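Local coordinates for protein precorrin-6A reductase (Rhodobacter capsulatus, PDB 4X7G) that catalyses the NADPH-dependent reduction of the precorrin-6A macrocycle in cobalamin biosynthesis, and is held here with NADP and a reduced precorrin, at residues A[108-113]-A[217-222]; A[129-134]-A[151-156]. One frame throughout, in Å; residues are numbered along the deposited sequence.

Contact 1: A[108-113]-A[217-222]; sequences DRWTHV and VILIDR
Trp110 lies alongside Val217, both side chains leaving the sheet on the same face, with indole CD1 3.6 Å from Val217 CB. The six-membered ring reaches on to the next residue of that face: CE3 stands 3.6 Å from Leu219 CD2, the two side chains crossing at a slant. CG of Trp110 sits anti to its own carbonyl carbon (chi1 -64°), which carries the indole along the row formed by Val217 and Leu219; Asp108 CG lies over one ring face, near the rim. His112 runs beside Leu219, His112 NE2 4.0 Å from Leu219 CD2, while Asp221 OD1 meets the imidazole at its edge, 3.3 Å from His112 CD2, with ring and carboxylate planes 33° apart. On the reverse face the Val113 and Ile220 side chains cross obliquely, Val113 CG2 3.8 Å from Ile220 CG1 and also touching Ile218 CG2. Five backbone bonds pair 109-113, an outermost strand of the parallel sheet, with strand 216-220, from Val217 N to Arg109 O through to Asp221 N to Val113 O. Water 1 links Thr111 OG1 to Val217 O, to which it donates at 2.9 Å. Helix 205-213 packs on Trp110 and Val217, and helix 116-122 on Val113 and Ile218. The chemistry is thus mainly backbone pairing and apolar packing, to which the nearby Asp221 carboxylate could add a favourable electrostatic term if His112 were protonated.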
loop_
_atom_site.group_PDB
_atom_site.type_symbol
_atom_site.label_atom_id
_atom_site.label_comp_id
_atom_site.label_asym_id
_atom_site.label_seq_id
_atom_site.Cartn_x
_atom_site.Cartn_y
_atom_site.Cartn_z
ATOM N N ASP A 108 16.926 11.227 10.076
ATOM C CA ASP A 108 16.129 11.363 8.817
ATOM C C ASP A 108 16.376 12.718 8.209
ATOM O O ASP A 108 16.444 13.724 8.944
ATOM C CB ASP A 108 14.675 11.153 9.136
ATOM C CG ASP A 108 14.316 9.735 9.443
ATOM O OD1 ASP A 108 14.991 8.759 8.936
ATOM O OD2 ASP A 108 13.413 9.521 10.213
ATOM N N ARG A 109 16.453 12.788 6.896
ATOM C CA ARG A 109 16.499 14.039 6.176
ATOM C C ARG A 109 15.391 14.047 5.155
ATOM O O ARG A 109 15.582 13.507 4.049
ATOM C CB ARG A 109 17.853 14.294 5.510
ATOM C CG ARG A 109 18.004 15.712 4.880
ATOM C CD ARG A 109 19.467 16.196 4.748
ATOM N NE ARG A 109 20.356 15.113 4.179
ATOM C CZ ARG A 109 20.906 15.096 2.971
ATOM N NH1 ARG A 109 20.587 16.067 2.143
ATOM N NH2 ARG A 109 21.721 14.093 2.584
ATOM N N TRP A 110 14.253 14.484 5.564
ATOM C CA TRP A 110 13.024 14.393 4.786
ATOM C C TRP A 110 12.525 15.704 4.321
ATOM O O TRP A 110 12.593 16.729 5.078
ATOM C CB TRP A 110 11.932 13.709 5.579
ATOM C CG TRP A 110 12.156 12.270 5.950
ATOM C CD1 TRP A 110 13.228 11.470 5.637
ATOM C CD2 TRP A 110 11.258 11.472 6.712
ATOM N NE1 TRP A 110 12.980 10.206 6.133
ATOM C CE2 TRP A 110 11.847 10.180 6.818
ATOM C CE3 TRP A 110 10.014 11.698 7.289
ATOM C CZ2 TRP A 110 11.201 9.149 7.472
ATOM C CZ3 TRP A 110 9.370 10.639 7.896
ATOM C CH2 TRP A 110 9.985 9.413 8.016
ATOM N N THR A 111 11.992 15.763 3.109
ATOM C CA THR A 111 11.120 16.865 2.689
ATOM C C THR A 111 9.789 16.299 2.323
ATOM O O THR A 111 9.716 15.122 1.875
ATOM C CB THR A 111 11.703 17.731 1.606
ATOM O OG1 THR A 111 12.069 16.886 0.504
ATOM C CG2 THR A 111 12.898 18.515 2.054
ATOM N N HIS A 112 8.715 17.019 2.477
ATOM C CA HIS A 112 7.390 16.641 2.195
ATOM C C HIS A 112 6.820 17.344 1.013
ATOM O O HIS A 112 7.096 18.587 0.846
ATOM C CB HIS A 112 6.482 17.021 3.436
ATOM C CG HIS A 112 6.857 16.276 4.662
ATOM N ND1 HIS A 112 7.782 16.607 5.602
ATOM C CD2 HIS A 112 6.310 15.130 5.034
ATOM C CE1 HIS A 112 7.824 15.627 6.540
ATOM N NE2 HIS A 112 6.955 14.745 6.184
ATOM N N VAL A 113 6.088 16.639 0.204
ATOM C CA VAL A 113 5.380 17.165 -0.959
ATOM C C VAL A 113 3.976 16.571 -0.989
ATOM O O VAL A 113 3.726 15.508 -0.425
ATOM C CB VAL A 113 6.115 16.856 -2.246
ATOM C CG1 VAL A 113 7.466 17.572 -2.301
ATOM C CG2 VAL A 113 6.297 15.395 -2.520
ATOM N N VAL A 217 15.181 11.919 1.602
ATOM C CA VAL A 217 13.943 11.305 1.141
ATOM C C VAL A 217 12.981 12.404 0.771
ATOM O O VAL A 217 12.800 13.358 1.593
ATOM C CB VAL A 217 13.310 10.382 2.167
ATOM C CG1 VAL A 217 12.042 9.758 1.659
ATOM C CG2 VAL A 217 14.301 9.328 2.623
ATOM N N ILE A 218 12.359 12.349 -0.393
ATOM C CA ILE A 218 11.224 13.207 -0.786
ATOM C C ILE A 218 10.002 12.375 -0.542
ATOM O O ILE A 218 9.827 11.337 -1.192
ATOM C CB ILE A 218 11.345 13.594 -2.229
ATOM C CG1 ILE A 218 12.575 14.467 -2.444
ATOM C CG2 ILE A 218 10.098 14.316 -2.748
ATOM C CD1 ILE A 218 13.063 14.573 -3.873
ATOM N N LEU A 219 9.221 12.724 0.455
ATOM C CA LEU A 219 8.126 11.918 1.004
ATOM C C LEU A 219 6.804 12.516 0.618
ATOM O O LEU A 219 6.527 13.701 0.929
ATOM C CB LEU A 219 8.297 11.833 2.558
ATOM C CG LEU A 219 7.385 10.896 3.248
ATOM C CD1 LEU A 219 7.612 9.473 2.848
ATOM C CD2 LEU A 219 7.539 11.072 4.748
ATOM N N ILE A 220 5.971 11.739 -0.041
ATOM C CA ILE A 220 4.716 12.239 -0.563
ATOM C C ILE A 220 3.627 11.999 0.525
ATOM O O ILE A 220 3.420 10.895 1.048
ATOM C CB ILE A 220 4.329 11.497 -1.827
ATOM C CG1 ILE A 220 5.433 11.681 -2.904
ATOM C CG2 ILE A 220 3.002 11.983 -2.365
ATOM C CD1 ILE A 220 5.505 10.607 -3.924
ATOM N N ASP A 221 2.924 13.088 0.861
ATOM C CA ASP A 221 1.834 12.996 1.814
ATOM C C ASP A 221 0.679 12.196 1.238
ATOM O O ASP A 221 0.405 12.127 0.069
ATOM C CB ASP A 221 1.424 14.458 2.142
ATOM C CG ASP A 221 2.535 15.237 2.885
ATOM O OD1 ASP A 221 3.397 14.663 3.570
ATOM O OD2 ASP A 221 2.377 16.437 2.813
ATOM N N ARG A 222 -0.079 11.564 2.206
ATOM C CA ARG A 222 -1.199 10.758 1.818
ATOM C C ARG A 222 -2.339 11.561 1.136
ATOM O O ARG A 222 -2.516 12.730 1.496
ATOM C CB ARG A 222 -1.787 10.069 3.039
ATOM C CG ARG A 222 -0.927 8.930 3.546
ATOM C CD ARG A 222 -1.442 8.460 4.857
ATOM N NE ARG A 222 -0.671 7.329 5.377
ATOM C CZ ARG A 222 -0.931 6.715 6.522
ATOM N NH1 ARG A 222 -1.957 7.134 7.291
ATOM N NH2 ARG A 222 -0.260 5.679 6.885
HETATM O O HOH W 1 14.526 15.586 0.790
#

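Contact 2: A[129-134]-A[151-156]. With 3Y8 (3-[(1R,2S,3S,7S,11S,16S,17R,18R,19R)-2,7,12,18-tetrakis(2-hydroxy-2-oxoethyl)-3,13-bis(3-hydroxy-3-oxopropyl)-1,2,5,7,11,17-hexamethyl-17-(3-oxidanyl-3-oxidanylidene-prop-1-enyl)-3,6,8,10,15,16,18,19,21,24-decahydrocorrin-8-yl]propanoic acid), chain C.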
loop_
_atom_site.group_PDB
_atom_site.type_symbol
_atom_site.label_atom_id
_atom_site.label_comp_id
_atom_site.label_asym_id
_atom_site.label_seq_id
_atom_site.Cartn_x
_atom_site.Cartn_y
_atom_site.Cartn_z
ATOM N N ARG A 129 20.758 10.435 -8.933
ATOM C CA ARG A 129 20.556 8.976 -8.992
ATOM C C ARG A 129 19.409 8.666 -8.031
ATOM O O ARG A 129 19.616 8.626 -6.834
ATOM C CB ARG A 129 21.829 8.258 -8.633
ATOM C CG ARG A 129 22.957 8.555 -9.685
ATOM C CD ARG A 129 24.215 7.755 -9.403
ATOM N NE ARG A 129 24.054 6.333 -9.550
ATOM C CZ ARG A 129 24.108 5.660 -10.666
ATOM N NH1 ARG A 129 24.242 6.296 -11.804
ATOM N NH2 ARG A 129 23.927 4.344 -10.683
ATOM N N VAL A 130 18.236 8.569 -8.606
ATOM C CA VAL A 130 17.004 8.617 -7.790
ATOM C C VAL A 130 16.315 7.286 -7.712
ATOM O O VAL A 130 16.017 6.709 -8.753
ATOM C CB VAL A 130 16.051 9.628 -8.444
ATOM C CG1 VAL A 130 14.732 9.720 -7.638
ATOM C CG2 VAL A 130 16.681 11.024 -8.646
ATOM N N PHE A 131 16.102 6.804 -6.483
ATOM C CA PHE A 131 15.324 5.604 -6.290
ATOM C C PHE A 131 13.860 5.956 -6.298
ATOM O O PHE A 131 13.383 6.647 -5.316
ATOM C CB PHE A 131 15.719 4.873 -5.050
ATOM C CG PHE A 131 14.938 3.598 -4.781
ATOM C CD1 PHE A 131 14.365 2.846 -5.787
ATOM C CD2 PHE A 131 14.831 3.160 -3.479
ATOM C CE1 PHE A 131 13.722 1.659 -5.506
ATOM C CE2 PHE A 131 14.185 1.945 -3.186
ATOM C CZ PHE A 131 13.642 1.198 -4.224
ATOM N N LEU A 132 13.103 5.660 -7.359
ATOM C CA LEU A 132 11.669 5.885 -7.421
ATOM C C LEU A 132 10.991 4.759 -6.804
ATOM O O LEU A 132 10.511 3.844 -7.491
ATOM C CB LEU A 132 11.200 6.062 -8.836
ATOM C CG LEU A 132 11.695 7.177 -9.603
ATOM C CD1 LEU A 132 10.995 7.213 -10.993
ATOM C CD2 LEU A 132 11.448 8.461 -8.898
ATOM N N ALA A 133 10.881 4.754 -5.487
ATOM C CA ALA A 133 10.346 3.657 -4.751
ATOM C C ALA A 133 8.888 3.747 -4.611
ATOM O O ALA A 133 8.311 3.713 -3.527
ATOM C CB ALA A 133 11.043 3.616 -3.391
ATOM N N ILE A 134 8.203 3.865 -5.760
ATOM C CA ILE A 134 6.813 4.198 -5.908
ATOM C C ILE A 134 6.114 3.213 -6.787
ATOM O O ILE A 134 4.903 3.423 -7.076
ATOM C CB ILE A 134 6.583 5.607 -6.357
ATOM C CG1 ILE A 134 7.190 5.791 -7.752
ATOM C CG2 ILE A 134 7.095 6.600 -5.295
ATOM C CD1 ILE A 134 6.670 7.025 -8.435
ATOM N N LEU A 151 16.360 4.448 -10.510
ATOM C CA LEU A 151 16.225 3.050 -10.091
ATOM C C LEU A 151 14.781 2.757 -9.862
ATOM O O LEU A 151 14.128 3.537 -9.077
ATOM C CB LEU A 151 17.051 2.793 -8.859
ATOM C CG LEU A 151 16.919 1.379 -8.206
ATOM C CD1 LEU A 151 17.490 0.313 -9.151
ATOM C CD2 LEU A 151 17.581 1.309 -6.886
ATOM N N LEU A 152 14.233 1.762 -10.432
ATOM C CA LEU A 152 12.847 1.350 -10.297
ATOM C C LEU A 152 12.788 0.015 -9.597
ATOM O O LEU A 152 13.768 -0.774 -9.644
ATOM C CB LEU A 152 12.166 1.190 -11.679
ATOM C CG LEU A 152 12.428 2.287 -12.647
ATOM C CD1 LEU A 152 11.811 2.049 -13.979
ATOM C CD2 LEU A 152 12.005 3.623 -12.096
ATOM N N ARG A 153 11.709 -0.284 -8.918
ATOM C CA ARG A 153 11.499 -1.593 -8.274
ATOM C C ARG A 153 10.049 -2.001 -8.631
ATOM O O ARG A 153 9.124 -1.339 -8.201
ATOM C CB ARG A 153 11.785 -1.553 -6.789
ATOM C CG ARG A 153 11.511 -2.885 -6.125
ATOM C CD ARG A 153 12.359 -3.104 -4.877
ATOM N NE ARG A 153 12.080 -2.161 -3.826
ATOM C CZ ARG A 153 12.745 -2.054 -2.688
ATOM N NH1 ARG A 153 12.422 -1.179 -1.806
ATOM N NH2 ARG A 153 13.820 -2.808 -2.514
ATOM N N LEU A 154 9.934 -3.047 -9.387
ATOM C CA LEU A 154 8.704 -3.475 -10.017
ATOM C C LEU A 154 8.393 -4.905 -9.625
ATOM O O LEU A 154 9.279 -5.741 -9.569
ATOM C CB LEU A 154 8.816 -3.427 -11.563
ATOM C CG LEU A 154 9.170 -2.041 -12.090
ATOM C CD1 LEU A 154 9.419 -2.127 -13.610
ATOM C CD2 LEU A 154 8.226 -0.943 -11.720
ATOM N N VAL A 155 7.114 -5.203 -9.315
ATOM C CA VAL A 155 6.720 -6.574 -8.995
ATOM C C VAL A 155 6.937 -7.548 -10.165
ATOM O O VAL A 155 7.408 -8.669 -9.952
ATOM C CB VAL A 155 5.278 -6.643 -8.462
ATOM C CG1 VAL A 155 4.856 -8.085 -8.174
ATOM C CG2 VAL A 155 5.151 -5.826 -7.190
ATOM N N ASP A 156 6.543 -7.058 -11.328
ATOM C CA ASP A 156 6.594 -7.909 -12.583
ATOM C C ASP A 156 7.526 -7.284 -13.565
ATOM O O ASP A 156 7.658 -6.080 -13.652
ATOM C CB ASP A 156 5.256 -8.009 -13.183
ATOM C CG ASP A 156 4.271 -8.752 -12.246
ATOM O OD1 ASP A 156 4.592 -9.767 -11.718
ATOM O OD2 ASP A 156 3.170 -8.292 -12.085
HETATM C C48 3Y8 C . -1.010 -6.521 -5.798
HETATM C C47 3Y8 C . 0.603 -8.531 -3.897
HETATM C C43 3Y8 C . 2.666 -8.928 1.925
HETATM C C42 3Y8 C . 3.318 -7.982 0.831
HETATM C C41 3Y8 C . 2.508 -6.705 0.942
HETATM C C38 3Y8 C . 2.580 -2.833 1.530
HETATM C C37 3Y8 C . 3.756 -3.720 1.659
HETATM C C36 3Y8 C . 5.438 -5.320 0.711
HETATM C C35 3Y8 C . 5.830 -2.318 -0.089
HETATM C C32 3Y8 C . 9.389 0.159 -2.263
HETATM C C31 3Y8 C . 7.841 0.512 -2.240
HETATM C C2 3Y8 C . 4.610 0.199 -3.452
HETATM C C1 3Y8 C . 3.945 -1.056 -4.119
HETATM C C4 3Y8 C . 4.770 -1.757 -2.081
HETATM C C5 3Y8 C . 4.910 -2.603 -1.047
HETATM C C7 3Y8 C . 4.100 -4.587 0.380
HETATM C C8 3Y8 C . 3.070 -5.611 0.040
HETATM C C6 3Y8 C . 4.159 -3.811 -0.807
HETATM C C3 3Y8 C . 5.501 -0.448 -2.376
HETATM C C11 3Y8 C . 2.041 -6.374 -3.542
HETATM C C12 3Y8 C . 0.947 -7.063 -4.190
HETATM C C13 3Y8 C . 0.293 -6.274 -5.031
HETATM C C14 3Y8 C . 0.977 -4.993 -5.045
HETATM C C15 3Y8 C . 0.595 -3.917 -5.817
HETATM C C16 3Y8 C . 1.348 -2.661 -5.734
HETATM C C17 3Y8 C . 1.239 -1.538 -6.730
HETATM C C18 3Y8 C . 2.292 -0.529 -6.171
HETATM C C19 3Y8 C . 2.512 -0.929 -4.647
HETATM C C20 3Y8 C . 4.871 -1.681 -5.168
HETATM C C21 3Y8 C . 1.480 -9.520 -4.778
HETATM C C24 3Y8 C . 3.385 -7.086 -3.722
HETATM C C25 3Y8 C . 5.436 1.052 -4.432
HETATM C C26 3Y8 C . 3.559 1.032 -2.705
HETATM O O59 3Y8 C . 4.992 -3.328 -9.561
HETATM C C57 3Y8 C . 3.702 -3.338 -9.364
HETATM O O58 3Y8 C . 2.815 -3.767 -10.147
HETATM C C56 3Y8 C . 3.258 -2.602 -8.129
HETATM C C55 3Y8 C . 1.788 -2.073 -8.137
HETATM C C54 3Y8 C . -0.157 -0.968 -6.820
HETATM C C60 3Y8 C . 1.943 0.957 -6.227
HETATM C C61 3Y8 C . 1.903 1.582 -7.544
HETATM O O62 3Y8 C . 1.340 2.740 -7.586
HETATM O O63 3Y8 C . 2.425 1.040 -8.557
HETATM N N24 3Y8 C . 1.949 -2.288 -4.591
HETATM N N23 3Y8 C . 2.020 -5.082 -4.174
HETATM C C49 3Y8 C . -2.190 -5.950 -5.001
HETATM C C50 3Y8 C . -3.554 -6.178 -5.565
HETATM O O51 3Y8 C . -3.697 -6.729 -6.680
HETATM O O52 3Y8 C . -4.508 -5.862 -4.764
HETATM O O23 3Y8 C . 1.982 -10.479 -4.156
HETATM O O22 3Y8 C . 1.599 -9.270 -5.953
HETATM C C10 3Y8 C . 1.675 -6.176 -2.035
HETATM C C9 3Y8 C . 2.708 -5.450 -1.245
HETATM N N22 3Y8 C . 3.415 -4.367 -1.786
HETATM O O44 3Y8 C . 3.074 -8.744 3.081
HETATM O O45 3Y8 C . 2.028 -9.810 1.522
HETATM O O39 3Y8 C . 1.928 -2.675 2.610
HETATM O O40 3Y8 C . 2.396 -2.207 0.489
HETATM N N21 3Y8 C . 3.950 -2.032 -3.037
HETATM C C27 3Y8 C . 4.173 2.197 -1.876
HETATM O O28 3Y8 C . 4.357 3.257 -2.487
HETATM O O29 3Y8 C . 4.449 2.033 -0.691
HETATM C C30 3Y8 C . 7.029 -0.698 -2.585
HETATM O O34 3Y8 C . 9.820 -0.194 -3.422
HETATM O O33 3Y8 C . 9.889 0.456 -1.178
HETATM O O HOH W 2 9.754 1.850 -9.299
#
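Phe131 sets its ring between Leu151 and Arg153. Its CD1 lies 3.7 Å from Leu151 CD2, and Leu151 O sits at the ring edge, in plane. Farther out, Phe131 CZ comes over one face of the Arg153 guanidinium, with ring and guanidinium planes 78° apart, so the phenyl meets the cation by its rim. With CG anti to the backbone N (chi1 180°), the phenyl extends toward that arginine. Arg153, bent at chi3 (64°), gives NE to O34 of the precorrin propionate at 3.0 Å, and NH1 adds weak bonds to O33 and O34. Asp181 holds NH2 in a salt bridge and Phe176 makes a cation-pi contact, so the guanidinium is fixed from several directions. An alanine in place of Phe131 would probably open a gap beside Leu151 and leave one face of the Arg153 guanidinium without its packing partner. Val155 N binds a second carboxylate, at O59, over 2.8 Å. Behind this shell, Leu151 N bonds to Val130 O and Leu132 N to Leu151 O, both at 2.9 Å. Beyond Leu151 the strands part; water 2 accepts from Arg153 N and probably donates to Leu132 O. On the face away from Phe131, Leu132 CD1 packs alongside Leu152 CD2 at 3.9 Å. In the sheet, strand 192-196 flanks strand 129-132, and strand 167-171 flanks strand 149-154 on its far side, Ala169 touching Leu152 and Val170 touching Arg153.

In the fold
Both contacts belong to one six-stranded parallel sheet of a Rossmann-type domain, ordered 109-113, 216-220, 192-196, 129-132, 149-154, 167-171. Contact 1 joins an outermost strand to its neighbour; strand 192-196 lies between it and contact 2, bonding to Ile218 and Ile220 on one flank and to Phe131 on the other. The contact centres are 16 Å apart, with nearest atoms about 5 Å. Along the chain, contact 2 is nested within the loop that contact 1 closes. Contact 2 grips the precorrin directly, and its Arg153 side chain is about 11 Å from NADP. Contact 1 stands back, the Ile220 side chain about 8 Å from the precorrin and about 9 Å from NADP.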